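Local coordinates for fiber protein 2 (Human adenovirus type 41, PDB 2BZV) that forms, as the trimeric receptor-binding head of the short fiber, the tip of the capsid spike that probably attaches the virion to its host-cell receptor, at residues T52-G57 / F160-T164; F76-N81 / S102-M108; V113-N117 / Y139-G145; I133-V137 / T149-S153. One frame throughout, in Å; residues are numbered along the deposited sequence.

Interaction 1 of 4, residues T52-G57 / F160-T164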
loop_
_atom_site.group_PDB
_atom_site.type_symbol
_atom_site.label_atom_id
_atom_site.label_comp_id
_atom_site.label_asym_id
_atom_site.label_seq_id
_atom_site.Cartn_x
_atom_site.Cartn_y
_atom_site.Cartn_z
ATOM N N THR A 52 -2.081 3.386 -8.379
ATOM C CA THR A 52 -2.506 2.208 -9.070
ATOM C C THR A 52 -2.560 2.499 -10.559
ATOM O O THR A 52 -2.849 3.611 -11.003
ATOM C CB THR A 52 -3.827 1.773 -8.542
ATOM O OG1 THR A 52 -4.475 1.693 -7.405
ATOM C CG2 THR A 52 -5.046 1.133 -9.731
ATOM N N ILE A 53 -2.153 1.489 -11.317
ATOM C CA ILE A 53 -2.071 1.653 -12.764
ATOM C C ILE A 53 -2.631 0.432 -13.474
ATOM O O ILE A 53 -2.248 -0.714 -13.197
ATOM C CB ILE A 53 -0.627 1.991 -13.224
ATOM C CG1 ILE A 53 -0.608 2.330 -14.719
ATOM C CG2 ILE A 53 0.390 0.913 -12.871
ATOM C CD1 ILE A 53 0.713 2.968 -15.169
ATOM N N THR A 54 -3.519 0.705 -14.420
ATOM C CA THR A 54 -4.136 -0.301 -15.291
ATOM C C THR A 54 -4.057 0.214 -16.721
ATOM O O THR A 54 -4.502 1.338 -16.995
ATOM C CB THR A 54 -5.607 -0.530 -14.913
ATOM O OG1 THR A 54 -5.685 -0.868 -13.522
ATOM C CG2 THR A 54 -6.200 -1.664 -15.747
ATOM N N ILE A 55 -3.502 -0.593 -17.620
ATOM C CA ILE A 55 -3.426 -0.215 -19.022
ATOM C C ILE A 55 -4.082 -1.326 -19.837
ATOM O O ILE A 55 -3.857 -2.510 -19.573
ATOM C CB ILE A 55 -1.960 0.059 -19.446
ATOM C CG1 ILE A 55 -1.907 0.552 -20.889
ATOM C CG2 ILE A 55 -1.075 -1.160 -19.212
ATOM C CD1 ILE A 55 -0.606 1.217 -21.291
ATOM N N LYS A 56 -4.907 -0.919 -20.799
ATOM C CA LYS A 56 -5.646 -1.864 -21.626
ATOM C C LYS A 56 -5.413 -1.560 -23.096
ATOM O O LYS A 56 -5.678 -0.453 -23.558
ATOM C CB LYS A 56 -7.151 -1.816 -21.348
ATOM C CG LYS A 56 -7.899 -2.943 -22.048
ATOM C CD LYS A 56 -9.405 -2.883 -21.862
ATOM C CE LYS A 56 -10.091 -4.026 -22.603
ATOM N NZ LYS A 56 -11.524 -4.192 -22.214
ATOM N N GLY A 57 -4.920 -2.547 -23.829
ATOM C CA GLY A 57 -4.721 -2.363 -25.267
ATOM C C GLY A 57 -6.041 -2.570 -25.996
ATOM O O GLY A 57 -6.785 -3.503 -25.690
ATOM N N PHE A 160 -2.646 -7.087 -25.199
ATOM C CA PHE A 160 -1.932 -6.468 -24.096
ATOM C C PHE A 160 -2.936 -5.939 -23.077
ATOM O O PHE A 160 -3.672 -4.985 -23.339
ATOM C CB PHE A 160 -1.058 -5.326 -24.616
ATOM C CG PHE A 160 -0.236 -4.684 -23.527
ATOM C CD1 PHE A 160 0.787 -5.391 -22.921
ATOM C CD2 PHE A 160 -0.503 -3.388 -23.100
ATOM C CE1 PHE A 160 1.552 -4.811 -21.916
ATOM C CE2 PHE A 160 0.258 -2.800 -22.100
ATOM C CZ PHE A 160 1.278 -3.516 -21.500
ATOM N N HIS A 161 -2.978 -6.568 -21.917
ATOM C CA HIS A 161 -3.848 -6.141 -20.862
ATOM C C HIS A 161 -3.385 -6.732 -19.532
ATOM O O HIS A 161 -3.955 -7.677 -18.980
ATOM C CB HIS A 161 -5.299 -6.423 -21.221
ATOM C CG HIS A 161 -6.434 -6.022 -20.319
ATOM N ND1 HIS A 161 -6.320 -4.889 -19.537
ATOM C CD2 HIS A 161 -7.715 -6.432 -20.179
ATOM C CE1 HIS A 161 -7.474 -4.650 -18.924
ATOM N NE2 HIS A 161 -8.335 -5.577 -19.309
ATOM N N PRO A 162 -2.280 -6.186 -19.020
ATOM C CA PRO A 162 -1.671 -6.716 -17.809
ATOM C C PRO A 162 -2.541 -6.483 -16.591
ATOM O O PRO A 162 -3.390 -5.589 -16.601
ATOM C CB PRO A 162 -0.368 -5.911 -17.672
ATOM C CG PRO A 162 -0.422 -4.836 -18.648
ATOM C CD PRO A 162 -1.557 -5.028 -19.572
ATOM N N PRO A 163 -2.331 -7.259 -15.524
ATOM C CA PRO A 163 -3.060 -7.011 -14.289
ATOM C C PRO A 163 -2.736 -5.626 -13.732
ATOM O O PRO A 163 -1.645 -5.095 -13.956
ATOM C CB PRO A 163 -2.550 -8.107 -13.337
ATOM C CG PRO A 163 -1.506 -8.861 -14.038
ATOM C CD PRO A 163 -1.375 -8.374 -15.431
ATOM N N THR A 164 -3.685 -5.053 -13.016
ATOM C CA THR A 164 -3.472 -3.815 -12.296
ATOM C C THR A 164 -2.288 -3.952 -11.343
ATOM O O THR A 164 -2.090 -5.012 -10.721
ATOM C CB THR A 164 -4.732 -3.469 -11.490
ATOM O OG1 THR A 164 -5.821 -3.284 -12.401
ATOM C CG2 THR A 164 -4.512 -2.219 -10.673
HETATM O O HOH W 1 -0.619 -2.581 -14.516
HETATM O O HOH W 2 -2.639 -2.961 -16.400
HETATM O O HOH W 3 -11.513 -4.483 -18.850
#
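Thr54 OG1 and Thr164 OG1 lie 2.7 Å apart and share a hydrogen bond whose donor could be either hydroxyl. On both threonines OG1 sits beside the backbone N, a torsion that turns the two hydroxyls toward each other.

At the far end of the segments the backbones pair directly: Gly57 N donates to Phe160 O over 2.8 Å, nearly along the C=O axis. Between these two points the chains stand apart and water fills in. One molecule lies within hydrogen-bonding distance of Ile53 O and Pro163 O; another accepts from Ile55 N and can donate to Pro162 O, with 2.7 Å between that water and Pro162 O.

Lys56 and His161 each adopt two conformers. In one of each, CG of the extended Lys56 chain stands 3.6 Å from the centroid of the His161 ring and 12° off its normal, a CH-pi contact over the face. From the edge of the same ring, His161 ND1 makes a weak hydrogen bond of 3.4 Å to Ile55 O. The branch methyl of Ile55 serves the apolar side, its CG2 meeting Phe160 CE2 at 3.6 Å and Pro162 CG close by.

Pro162 and Pro163 have no N-H to offer, consistent with a contact made by one backbone bond, water, hydroxyls and a ring edge, before strand 48-57 takes up regular pairing with strand 165-170.

Interaction 2 of 4, residues F76-N81 / S102-M108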
loop_
_atom_site.group_PDB
_atom_site.type_symbol
_atom_site.label_atom_id
_atom_site.label_comp_id
_atom_site.label_asym_id
_atom_site.label_seq_id
_atom_site.Cartn_x
_atom_site.Cartn_y
_atom_site.Cartn_z
ATOM N N PHE A 76 7.559 14.996 -16.719
ATOM C CA PHE A 76 7.029 16.218 -16.108
ATOM C C PHE A 76 8.113 17.286 -16.087
ATOM O O PHE A 76 9.303 16.974 -16.004
ATOM C CB PHE A 76 6.570 15.968 -14.662
ATOM C CG PHE A 76 5.499 14.907 -14.551
ATOM C CD1 PHE A 76 4.154 15.249 -14.490
ATOM C CD2 PHE A 76 5.842 13.570 -14.510
ATOM C CE1 PHE A 76 3.184 14.253 -14.407
ATOM C CE2 PHE A 76 4.884 12.579 -14.419
ATOM C CZ PHE A 76 3.555 12.925 -14.371
ATOM N N ASP A 77 7.685 18.545 -16.128
ATOM C CA ASP A 77 8.632 19.642 -15.941
ATOM C C ASP A 77 8.957 19.820 -14.455
ATOM O O ASP A 77 8.424 19.105 -13.589
ATOM C CB ASP A 77 8.148 20.929 -16.636
ATOM C CG ASP A 77 6.934 21.582 -15.984
ATOM O OD1 ASP A 77 6.573 21.241 -14.838
ATOM O OD2 ASP A 77 6.347 22.472 -16.643
ATOM N N ASN A 78 9.845 20.755 -14.148
ATOM C CA ASN A 78 10.315 20.962 -12.781
ATOM C C ASN A 78 9.244 21.525 -11.848
ATOM O O ASN A 78 9.475 21.613 -10.644
ATOM C CB ASN A 78 11.554 21.879 -12.787
ATOM C CG ASN A 78 12.843 21.105 -13.082
ATOM O OD1 ASN A 78 13.154 20.112 -12.409
ATOM N ND2 ASN A 78 13.605 21.593 -14.073
ATOM N N GLN A 79 8.089 21.903 -12.409
ATOM C CA GLN A 79 6.966 22.396 -11.612
ATOM C C GLN A 79 5.887 21.331 -11.423
ATOM O O GLN A 79 4.891 21.572 -10.744
ATOM C CB GLN A 79 6.352 23.645 -12.259
ATOM C CG GLN A 79 7.199 24.910 -12.143
ATOM C CD GLN A 79 8.416 24.944 -13.030
ATOM O OE1 GLN A 79 8.355 24.682 -14.239
ATOM N NE2 GLN A 79 9.555 25.299 -12.435
ATOM N N GLY A 80 6.082 20.139 -11.991
ATOM C CA GLY A 80 5.092 19.070 -11.845
ATOM C C GLY A 80 4.000 19.050 -12.895
ATOM O O GLY A 80 2.928 18.483 -12.667
ATOM N N ASN A 81 4.251 19.649 -14.061
ATOM C CA ASN A 81 3.303 19.608 -15.168
ATOM C C ASN A 81 3.644 18.481 -16.126
ATOM O O ASN A 81 4.804 18.333 -16.527
ATOM C CB ASN A 81 3.339 20.922 -15.960
ATOM C CG ASN A 81 2.903 22.077 -15.130
ATOM O OD1 ASN A 81 1.731 22.185 -14.759
ATOM N ND2 ASN A 81 3.847 22.940 -14.788
ATOM N N SER A 102 -2.230 20.509 -13.012
ATOM C CA SER A 102 -1.108 21.409 -13.202
ATOM C C SER A 102 -0.327 21.598 -11.905
ATOM O O SER A 102 -0.859 21.531 -10.795
ATOM C CB SER A 102 -1.574 22.782 -13.692
ATOM O OG SER A 102 -2.567 23.274 -12.824
ATOM N N ASN A 103 0.963 21.869 -12.068
ATOM C CA ASN A 103 1.851 22.269 -10.982
ATOM C C ASN A 103 1.820 21.293 -9.813
ATOM O O ASN A 103 1.854 21.694 -8.643
ATOM C CB ASN A 103 1.528 23.692 -10.536
ATOM C CG ASN A 103 1.704 24.679 -11.679
ATOM O OD1 ASN A 103 0.839 25.514 -11.942
ATOM N ND2 ASN A 103 2.821 24.573 -12.390
ATOM N N ALA A 104 1.811 19.996 -10.128
ATOM C CA ALA A 104 1.662 18.957 -9.097
ATOM C C ALA A 104 3.021 18.557 -8.532
ATOM O O ALA A 104 3.356 17.366 -8.427
ATOM C CB ALA A 104 0.950 17.762 -9.682
ATOM N N LEU A 105 3.814 19.548 -8.118
ATOM C CA LEU A 105 5.175 19.285 -7.648
ATOM C C LEU A 105 5.214 18.285 -6.502
ATOM O O LEU A 105 6.113 17.447 -6.445
ATOM C CB LEU A 105 5.832 20.605 -7.225
ATOM C CG LEU A 105 7.295 20.504 -6.764
ATOM C CD1 LEU A 105 8.194 19.855 -7.819
ATOM C CD2 LEU A 105 7.799 21.891 -6.364
ATOM N N THR A 106 4.260 18.372 -5.578
ATOM C CA THR A 106 4.296 17.509 -4.389
ATOM C C THR A 106 3.761 16.106 -4.652
ATOM O O THR A 106 3.688 15.303 -3.720
ATOM C CB THR A 106 3.578 18.143 -3.186
ATOM O OG1 THR A 106 2.181 18.267 -3.471
ATOM C CG2 THR A 106 4.172 19.509 -2.846
ATOM N N PHE A 107 3.426 15.799 -5.908
ATOM C CA PHE A 107 3.181 14.426 -6.344
ATOM C C PHE A 107 4.380 13.868 -7.116
ATOM O O PHE A 107 4.356 12.701 -7.518
ATOM C CB PHE A 107 1.952 14.350 -7.260
ATOM C CG PHE A 107 0.633 14.545 -6.561
ATOM C CD1 PHE A 107 -0.218 13.464 -6.365
ATOM C CD2 PHE A 107 0.217 15.800 -6.127
ATOM C CE1 PHE A 107 -1.447 13.627 -5.749
ATOM C CE2 PHE A 107 -1.015 15.967 -5.507
ATOM C CZ PHE A 107 -1.843 14.875 -5.316
ATOM N N MET A 108 5.414 14.670 -7.354
ATOM C CA MET A 108 6.544 14.192 -8.143
ATOM C C MET A 108 7.456 13.299 -7.311
ATOM O O MET A 108 7.563 13.495 -6.103
ATOM C CB MET A 108 7.352 15.372 -8.669
ATOM C CG MET A 108 6.560 16.236 -9.645
ATOM S SD MET A 108 6.070 15.410 -11.167
ATOM C CE MET A 108 4.347 14.958 -10.834
#
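Asn81 OD1 accepts from Asn103 N over 2.8 Å, the donor standing above the plane of the side-chain carbonyl. The other half of the same amide is held from its own segment: Asn81 ND2 reaches both carboxylate oxygens of Asp77, each through the syn lone pair. With CG beside its backbone N (chi1 -64°), Asn81 can thus face Asp77 and the neighbouring loop at once. Asp77 OD1 collects two backbone donors as well, Asn81 N at 2.9 Å and Gln79 N, so three N-H groups converge on one oxygen.

Next to this, Ala104 N donates to Gly80 O over 3.2 Å, from above the carbonyl plane. Gly80 has a positive phi of 89° and packs its CA close to the backbone at Leu105. Gln79 O adds a CA-H...O contact, 3.1 Å from Asn103 CA.

Farther in, Met108 bends at chi2 and chi3 and lays its thioether over one face of the Phe76 ring. Its CE is 3.8 Å from the ring centroid and SD 3.9 Å from it.

The polar core is an Asx turn at Asp77 within a type I beta turn ending at Gly80; the Met-aromatic contact ties the end of strand 69-76 to the loop 102-108 of the knob.

Interaction 3 of 4, residues V113-N117 / Y139-G145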
loop_
_atom_site.group_PDB
_atom_site.type_symbol
_atom_site.label_atom_id
_atom_site.label_comp_id
_atom_site.label_asym_id
_atom_site.label_seq_id
_atom_site.Cartn_x
_atom_site.Cartn_y
_atom_site.Cartn_z
ATOM N N VAL A 113 15.618 11.231 -3.025
ATOM C CA VAL A 113 15.449 9.782 -2.895
ATOM C C VAL A 113 15.659 9.081 -4.246
ATOM O O VAL A 113 16.247 8.000 -4.290
ATOM C CB VAL A 113 14.055 9.444 -2.294
ATOM C CG1 VAL A 113 13.810 7.937 -2.235
ATOM C CG2 VAL A 113 13.921 10.064 -0.911
ATOM N N TYR A 114 15.190 9.711 -5.334
ATOM C CA TYR A 114 15.314 9.174 -6.688
ATOM C C TYR A 114 16.003 10.215 -7.569
ATOM O O TYR A 114 15.372 10.928 -8.342
ATOM C CB TYR A 114 13.934 8.820 -7.275
ATOM C CG TYR A 114 12.995 8.122 -6.313
ATOM C CD1 TYR A 114 13.125 6.777 -5.996
ATOM C CD2 TYR A 114 11.953 8.829 -5.734
ATOM C CE1 TYR A 114 12.240 6.154 -5.109
ATOM C CE2 TYR A 114 11.063 8.229 -4.859
ATOM C CZ TYR A 114 11.211 6.897 -4.550
ATOM O OH TYR A 114 10.315 6.339 -3.662
ATOM N N PRO A 115 17.336 10.331 -7.443
ATOM C CA PRO A 115 18.047 11.326 -8.253
ATOM C C PRO A 115 17.886 11.064 -9.738
ATOM O O PRO A 115 17.784 9.910 -10.146
ATOM C CB PRO A 115 19.518 11.153 -7.828
ATOM C CG PRO A 115 19.425 10.574 -6.463
ATOM C CD PRO A 115 18.261 9.612 -6.559
ATOM N N ARG A 116 17.872 12.126 -10.540
ATOM C CA ARG A 116 17.682 11.935 -11.977
ATOM C C ARG A 116 18.742 11.003 -12.541
ATOM O O ARG A 116 19.938 11.148 -12.256
ATOM C CB ARG A 116 17.681 13.268 -12.740
ATOM C CG ARG A 116 16.329 13.964 -12.648
ATOM C CD ARG A 116 16.288 15.254 -13.436
ATOM N NE ARG A 116 17.001 16.273 -12.707
ATOM C CZ ARG A 116 16.483 17.028 -11.732
ATOM N NH1 ARG A 116 17.276 17.898 -11.132
ATOM N NH2 ARG A 116 15.202 16.935 -11.367
ATOM N N ASN A 117 18.281 10.039 -13.330
ATOM C CA ASN A 117 19.118 9.096 -14.053
ATOM C C ASN A 117 19.867 8.109 -13.148
ATOM O O ASN A 117 20.760 7.426 -13.620
ATOM C CB ASN A 117 20.086 9.839 -14.985
ATOM C CG ASN A 117 19.360 10.420 -16.178
ATOM O OD1 ASN A 117 18.507 9.760 -16.786
ATOM N ND2 ASN A 117 19.684 11.669 -16.505
ATOM N N TYR A 139 11.830 5.768 -11.394
ATOM C CA TYR A 139 11.568 7.175 -11.133
ATOM C C TYR A 139 12.675 8.072 -11.660
ATOM O O TYR A 139 13.861 7.786 -11.487
ATOM C CB TYR A 139 11.394 7.395 -9.627
ATOM C CG TYR A 139 10.291 6.519 -9.051
ATOM C CD1 TYR A 139 8.951 6.803 -9.305
ATOM C CD2 TYR A 139 10.586 5.386 -8.300
ATOM C CE1 TYR A 139 7.942 5.988 -8.793
ATOM C CE2 TYR A 139 9.577 4.564 -7.789
ATOM C CZ TYR A 139 8.264 4.879 -8.051
ATOM O OH TYR A 139 7.233 4.095 -7.560
ATOM N N ASN A 140 12.259 9.160 -12.288
ATOM C CA ASN A 140 13.148 10.244 -12.682
ATOM C C ASN A 140 14.265 9.844 -13.638
ATOM O O ASN A 140 15.364 10.389 -13.564
ATOM C CB ASN A 140 13.682 10.963 -11.432
ATOM C CG ASN A 140 12.563 11.621 -10.643
ATOM O OD1 ASN A 140 11.498 11.918 -11.185
ATOM N ND2 ASN A 140 12.819 11.892 -9.376
ATOM N N GLU A 141 13.966 8.922 -14.550
ATOM C CA GLU A 141 14.910 8.603 -15.616
ATOM C C GLU A 141 14.716 9.639 -16.719
ATOM O O GLU A 141 14.055 9.385 -17.731
ATOM C CB GLU A 141 14.666 7.193 -16.131
ATOM C CG GLU A 141 15.776 6.691 -17.050
ATOM C CD GLU A 141 15.524 5.261 -17.470
ATOM O OE1 GLU A 141 15.816 4.351 -16.674
ATOM O OE2 GLU A 141 15.030 5.065 -18.600
ATOM N N ILE A 142 15.266 10.825 -16.481
ATOM C CA ILE A 142 15.008 11.988 -17.329
ATOM C C ILE A 142 16.077 13.017 -16.987
ATOM O O ILE A 142 16.574 13.032 -15.852
ATOM C CB ILE A 142 13.556 12.529 -17.114
ATOM C CG1 ILE A 142 13.145 13.526 -18.197
ATOM C CG2 ILE A 142 13.397 13.095 -15.696
ATOM C CD1 ILE A 142 11.638 13.713 -18.270
ATOM N N ASN A 143 16.452 13.872 -17.938
ATOM C CA ASN A 143 17.546 14.811 -17.685
ATOM C C ASN A 143 17.126 16.059 -16.915
ATOM O O ASN A 143 17.972 16.687 -16.278
ATOM C CB ASN A 143 18.207 15.221 -18.999
ATOM C CG ASN A 143 18.977 14.093 -19.630
ATOM O OD1 ASN A 143 19.504 13.212 -18.940
ATOM N ND2 ASN A 143 19.068 14.119 -20.952
ATOM N N SER A 144 15.852 16.429 -16.998
ATOM C CA SER A 144 15.296 17.636 -16.366
ATOM C C SER A 144 13.953 17.243 -15.773
ATOM O O SER A 144 13.275 16.412 -16.370
ATOM C CB SER A 144 15.067 18.761 -17.403
ATOM O OG SER A 144 16.260 19.236 -17.985
ATOM N N GLY A 145 13.526 17.870 -14.692
ATOM C CA GLY A 145 12.175 17.608 -14.191
ATOM C C GLY A 145 12.066 16.228 -13.567
ATOM O O GLY A 145 12.966 15.788 -12.840
HETATM O O HOH W 4 16.079 7.823 -9.661
#
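The ring of Tyr114 is covered on both faces: Val113 CG1 lies over the centre of one, and Tyr139 CD2 approaches the other toward its rim. The two tyrosines run side by side and point the same way, with 4.6 Å between ring centroids and planes at 41°, an oblique pairing in which Tyr114 CE1 comes to 3.7 Å from Tyr139 CD2. Beyond the pair, the Tyr114 hydroxyl bonds to the backbone N of Ile170, and Tyr139 meets the ring of Tyr169, so both rings rest against strand 165-170.

The amide of Asn140 is the next flat group. Its ND2 donates to Tyr114 O at 2.9 Å in an almost straight bond (173°) lying in both the amide and the carbonyl plane. Pro109 O takes a second bond from ND2, and OD1 accepts from Ala147 N; the amide is fixed at both ends.

Residues 140-145 connect strands 135-139 and 146-153 of a beta hairpin, with an inverse gamma turn centred on Glu141, and the loop 113-117 is laid across this connection. Asn117 N donates to Asn140 O over 2.9 Å, while a water lies within bonding distance of both Pro115 O and Tyr139 O.

Arg116 bends at chi3 and passes its CD 3.3 Å from Ile142 O; its NH2 donates from the guanidinium edge to an in-plane lone pair of Gly145 O, 2.9 Å away. On the outer surface, Asn117 ND2 donates to Asn143 OD1 over 2.9 Å, the two amide planes 68° apart.

Interaction 4 of 4, residues I133-V137 / T149-S153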
loop_
_atom_site.group_PDB
_atom_site.type_symbol
_atom_site.label_atom_id
_atom_site.label_comp_id
_atom_site.label_asym_id
_atom_site.label_seq_id
_atom_site.Cartn_x
_atom_site.Cartn_y
_atom_site.Cartn_z
ATOM N N ILE A 133 3.614 -12.427 -15.365
ATOM C CA ILE A 133 3.711 -11.061 -15.881
ATOM C C ILE A 133 4.529 -10.190 -14.934
ATOM O O ILE A 133 4.242 -10.189 -13.732
ATOM C CB ILE A 133 2.302 -10.462 -16.104
ATOM C CG1 ILE A 133 1.521 -11.349 -17.081
ATOM C CG2 ILE A 133 2.407 -9.008 -16.582
ATOM C CD1 ILE A 133 0.192 -10.807 -17.566
ATOM N N THR A 134 5.525 -9.479 -15.478
ATOM C CA THR A 134 6.364 -8.590 -14.679
ATOM C C THR A 134 5.913 -7.134 -14.835
ATOM O O THR A 134 5.373 -6.752 -15.869
ATOM C CB THR A 134 7.864 -8.670 -15.046
ATOM O OG1 THR A 134 8.048 -8.190 -16.386
ATOM C CG2 THR A 134 8.386 -10.093 -14.947
ATOM N N PHE A 135 6.141 -6.340 -13.802
ATOM C CA PHE A 135 5.868 -4.899 -13.802
ATOM C C PHE A 135 7.009 -4.217 -13.089
ATOM O O PHE A 135 7.499 -4.730 -12.085
ATOM C CB PHE A 135 4.566 -4.589 -13.052
ATOM C CG PHE A 135 4.368 -3.127 -12.726
ATOM C CD1 PHE A 135 3.922 -2.254 -13.711
ATOM C CD2 PHE A 135 4.616 -2.615 -11.457
ATOM C CE1 PHE A 135 3.723 -0.906 -13.445
ATOM C CE2 PHE A 135 4.430 -1.257 -11.191
ATOM C CZ PHE A 135 3.972 -0.401 -12.177
ATOM N N SER A 136 7.423 -3.070 -13.600
ATOM C CA SER A 136 8.356 -2.238 -12.868
ATOM C C SER A 136 8.025 -0.769 -13.071
ATOM O O SER A 136 7.425 -0.399 -14.087
ATOM C CB SER A 136 9.798 -2.510 -13.285
ATOM O OG SER A 136 9.991 -2.168 -14.642
ATOM N N VAL A 137 8.447 0.041 -12.107
ATOM C CA VAL A 137 8.395 1.490 -12.228
ATOM C C VAL A 137 9.760 2.036 -11.834
ATOM O O VAL A 137 10.321 1.625 -10.814
ATOM C CB VAL A 137 7.231 2.112 -11.407
ATOM C CG1 VAL A 137 7.272 1.715 -9.938
ATOM C CG2 VAL A 137 7.234 3.627 -11.575
ATOM N N THR A 149 8.659 5.836 -15.385
ATOM C CA THR A 149 8.808 4.927 -16.513
ATOM C C THR A 149 8.280 3.579 -16.059
ATOM O O THR A 149 8.849 2.950 -15.174
ATOM C CB THR A 149 10.256 4.804 -17.000
ATOM O OG1 THR A 149 10.740 6.123 -17.318
ATOM C CG2 THR A 149 10.320 3.891 -18.216
ATOM N N PHE A 150 7.174 3.178 -16.675
ATOM C CA PHE A 150 6.527 1.909 -16.365
ATOM C C PHE A 150 6.934 0.883 -17.406
ATOM O O PHE A 150 7.059 1.216 -18.582
ATOM C CB PHE A 150 5.012 2.087 -16.420
ATOM C CG PHE A 150 4.498 3.101 -15.439
ATOM C CD1 PHE A 150 4.455 2.818 -14.077
ATOM C CD2 PHE A 150 4.054 4.347 -15.879
ATOM C CE1 PHE A 150 3.982 3.758 -13.162
ATOM C CE2 PHE A 150 3.587 5.280 -14.979
ATOM C CZ PHE A 150 3.550 4.986 -13.616
ATOM N N LYS A 151 7.107 -0.362 -16.986
ATOM C CA LYS A 151 7.393 -1.437 -17.928
ATOM C C LYS A 151 6.590 -2.671 -17.533
ATOM O O LYS A 151 6.565 -3.050 -16.355
ATOM C CB LYS A 151 8.887 -1.781 -17.949
ATOM C CG LYS A 151 9.237 -2.890 -18.963
ATOM C CD LYS A 151 10.700 -3.296 -18.835
ATOM C CE LYS A 151 11.018 -4.577 -19.593
ATOM N NZ LYS A 151 12.451 -4.967 -19.419
ATOM N N TRP A 152 5.968 -3.279 -18.540
ATOM C CA TRP A 152 5.245 -4.537 -18.358
ATOM C C TRP A 152 5.783 -5.583 -19.313
ATOM O O TRP A 152 6.131 -5.271 -20.458
ATOM C CB TRP A 152 3.776 -4.366 -18.701
ATOM C CG TRP A 152 3.010 -3.381 -17.884
ATOM C CD1 TRP A 152 2.259 -3.661 -16.781
ATOM C CD2 TRP A 152 2.863 -1.982 -18.125
ATOM N NE1 TRP A 152 1.668 -2.524 -16.300
ATOM C CE2 TRP A 152 2.022 -1.472 -17.111
ATOM C CE3 TRP A 152 3.363 -1.106 -19.088
ATOM C CZ2 TRP A 152 1.671 -0.119 -17.043
ATOM C CZ3 TRP A 152 3.013 0.232 -19.019
ATOM C CH2 TRP A 152 2.169 0.716 -17.995
ATOM N N SER A 153 5.784 -6.838 -18.872
ATOM C CA SER A 153 5.942 -7.910 -19.850
ATOM C C SER A 153 4.648 -8.075 -20.645
ATOM O O SER A 153 3.577 -7.583 -20.253
ATOM C CB SER A 153 6.338 -9.225 -19.185
ATOM O OG SER A 153 5.385 -9.593 -18.211
HETATM O O HOH W 5 8.477 -5.501 -16.540
HETATM O O HOH W 6 10.322 0.521 -15.531
#
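Phe135 passes from CB across its cross-strand neighbours. CB lies 4.2 Å from Lys151 O, and with CG anti to the backbone N (chi1 167°) the ring swings toward strand 149-153. CD1 then settles over one face of the Trp152 indole, 3.4 Å from Trp152 NE1. CE1 lies between the indole and Phe150, and CZ, at the tip, meets Phe150 CD1 at 3.8 Å. The planes of the Phe135 ring and the five-membered ring of Trp152 are inclined by 51°, an oblique pairing.

Val137 continues the row: its CG2 packs 3.6 Å from Phe150 CE1, so the Phe150 ring has Phe135 and Val137 as neighbours from the opposing strand. These four side chains share one face of the sheet, where Ile53 of strand 48-57 packs against Phe135, Phe150 and Trp152.

Ser136 and Lys151 project from the other face and form the hydrogen-bonded pair, Ser136 N to Lys151 O and Lys151 N to Ser136 O, both 2.9 Å. Waters join that face to the backbone, one between Ser136 OG and Thr149 O, another from Thr134 OG1 with a weak bond to Lys151 O. At the open end of the strands a side chain takes over from the backbone: Ser153 OG accepts from Thr134 N over 2.7 Å, while Ser153 N donates to Thr134 O.

This is an antiparallel beta hairpin with one apolar and one polar face; strand 135-139 is the edge strand and 146-153 the central strand of a three-stranded sheet in the beta-sandwich of the adenovirus fiber knob.

All four contacts belong to one knob domain. Interaction 1 spans the longest stretch of chain, and the other three are nested inside it; interaction 2 closes before interactions 3 and 4 begin, and those two cross because their segments alternate. Interactions 1 and 4, their centres about 10 Å apart, touch where Ile55 and Pro162 meet Trp152, bringing strand 48-57 and the loop before strand 165-170 against the other sheet. Interactions 2 and 3, centres about 13 Å apart, adjoin through Asn78, and both centres lie about 24 Å from that of interaction 1, across the chain's centre. The hairpin of strands 135-139 and 146-153 connects these ends: its body supplies interaction 4, its turn interaction 3. Long loops are thereby fastened to a compact sandwich.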